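Local coordinates for protein glucosamine 6-phosphate N-acetyltransferase (Arabidopsis thaliana, PDB 3T90) that transfers the acetyl group of acetyl-CoA to D-glucosamine 6-phosphate, a step in making the sugar donor UDP-N-acetylglucosamine, at residues 30-33 with 34-38. Numbering follows the deposited sequence.
Sequences GSVT and DEEFD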
loop_
_atom_site.group_PDB
_atom_site.type_symbol
_atom_site.label_atom_id
_atom_site.label_comp_id
_atom_site.label_asym_id
_atom_site.label_seq_id
_atom_site.Cartn_x
_atom_site.Cartn_y
_atom_site.Cartn_z
ATOM N N GLY A 30 8.209 6.291 -18.406
ATOM C CA GLY A 30 8.803 7.531 -18.950
ATOM C C GLY A 30 10.340 7.404 -19.007
ATOM O O GLY A 30 10.977 6.444 -18.600
ATOM N N SER A 31 10.985 8.474 -19.465
ATOM C CA SER A 31 12.457 8.409 -19.653
ATOM C C SER A 31 13.120 9.098 -18.451
ATOM O O SER A 31 13.539 10.282 -18.499
ATOM C CB SER A 31 12.957 9.040 -20.983
ATOM O OG SER A 31 12.326 8.449 -22.132
ATOM N N VAL A 32 13.259 8.364 -17.339
ATOM C CA VAL A 32 13.667 8.898 -16.029
ATOM C C VAL A 32 15.160 9.318 -16.087
ATOM O O VAL A 32 16.043 8.543 -16.387
ATOM C CB VAL A 32 13.487 7.784 -14.926
ATOM C CG1 VAL A 32 14.024 8.238 -13.568
ATOM C CG2 VAL A 32 11.983 7.376 -14.801
ATOM N N THR A 33 15.419 10.554 -15.796
ATOM C CA THR A 33 16.767 11.085 -15.831
ATOM C C THR A 33 17.586 10.595 -14.642
ATOM O O THR A 33 17.025 10.173 -13.620
ATOM C CB THR A 33 16.789 12.628 -15.826
ATOM O OG1 THR A 33 16.251 13.075 -14.587
ATOM C CG2 THR A 33 15.964 13.227 -16.990
ATOM N N ASP A 34 18.885 10.704 -14.741
ATOM C CA ASP A 34 19.756 10.371 -13.590
ATOM C C ASP A 34 19.442 11.266 -12.408
ATOM O O ASP A 34 19.436 10.802 -11.234
ATOM C CB ASP A 34 21.210 10.424 -13.977
ATOM C CG ASP A 34 21.628 9.293 -14.881
ATOM O OD1 ASP A 34 20.965 8.230 -14.900
ATOM O OD2 ASP A 34 22.611 9.470 -15.650
ATOM N N GLU A 35 19.117 12.559 -12.660
ATOM C CA GLU A 35 18.811 13.511 -11.569
ATOM C C GLU A 35 17.587 13.035 -10.830
ATOM O O GLU A 35 17.531 13.075 -9.611
ATOM C CB GLU A 35 18.579 14.937 -12.130
ATOM C CG GLU A 35 19.854 15.582 -12.671
ATOM C CD GLU A 35 20.288 15.126 -14.067
ATOM O OE1 GLU A 35 19.763 14.224 -14.793
ATOM O OE2 GLU A 35 21.297 15.740 -14.491
ATOM N N GLU A 36 16.540 12.688 -11.578
ATOM C CA GLU A 36 15.294 12.243 -11.004
ATOM C C GLU A 36 15.434 10.882 -10.316
ATOM O O GLU A 36 14.927 10.703 -9.206
ATOM C CB GLU A 36 14.218 12.167 -12.083
ATOM C CG GLU A 36 12.890 11.905 -11.442
ATOM C CD GLU A 36 12.096 13.102 -10.850
ATOM O OE1 GLU A 36 12.664 14.130 -10.359
ATOM O OE2 GLU A 36 10.845 12.979 -10.863
ATOM N N PHE A 37 16.236 9.980 -10.904
ATOM C CA PHE A 37 16.499 8.675 -10.303
ATOM C C PHE A 37 17.116 8.921 -8.917
ATOM O O PHE A 37 16.646 8.347 -7.909
ATOM C CB PHE A 37 17.453 7.812 -11.138
ATOM C CG PHE A 37 17.775 6.484 -10.484
ATOM C CD1 PHE A 37 16.986 5.373 -10.681
ATOM C CD2 PHE A 37 18.786 6.431 -9.567
ATOM C CE1 PHE A 37 17.352 4.141 -9.991
ATOM C CE2 PHE A 37 19.131 5.254 -8.889
ATOM C CZ PHE A 37 18.431 4.124 -9.113
ATOM N N ASP A 38 18.128 9.777 -8.847
ATOM C CA ASP A 38 18.800 9.954 -7.552
ATOM C C ASP A 38 17.902 10.619 -6.562
ATOM O O ASP A 38 17.974 10.267 -5.349
ATOM C CB ASP A 38 20.063 10.821 -7.730
ATOM C CG ASP A 38 21.141 10.099 -8.425
ATOM O OD1 ASP A 38 21.152 8.870 -8.625
ATOM O OD2 ASP A 38 22.114 10.775 -8.769
HETATM O O HOH W 1 18.176 7.277 -14.823
#
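T33 OG1 accepts the backbone N-H of E36 at 3.0 Å, nearly straight (164° at the hydrogen): this is the capping bond of T33, which sits at the N-cap of helix 34-45 in this GNAT-fold subunit. With chi1 at 65°, OG1 stays close to its own backbone, flanked by N and C, and is turned to the first turn of the helix. T33 is gripped a second time through its main chain: F37 N donates to T33 O at 2.8 Å, opening the helical ladder that D38 N continues to D34 O. One residue earlier, V32 O takes a hydrogen bond from a water, which also donates to D34 OD1 and so ties the incoming loop to the first helical side chain.

Around the cap the packing is light. E35, bent at chi2, folds back until OE1 lies 3.5 Å from T33 CB. E36 CB lies 3.4 Å from T33 OG1, and the rest of that side chain leads away to a salt bridge between E36 OE1 and R39 NE. V32 and F37 touch helix 19-23, at I20 and F19 respectively. The second subunit adds to this packing: the rings of F37 and F76 of that chain are stacked, and its C80 packs on V32 and E36. Within the cap, V32 CG1 makes apolar contact with the first turn, 4.2 Å from both F37 CB and E36 CB.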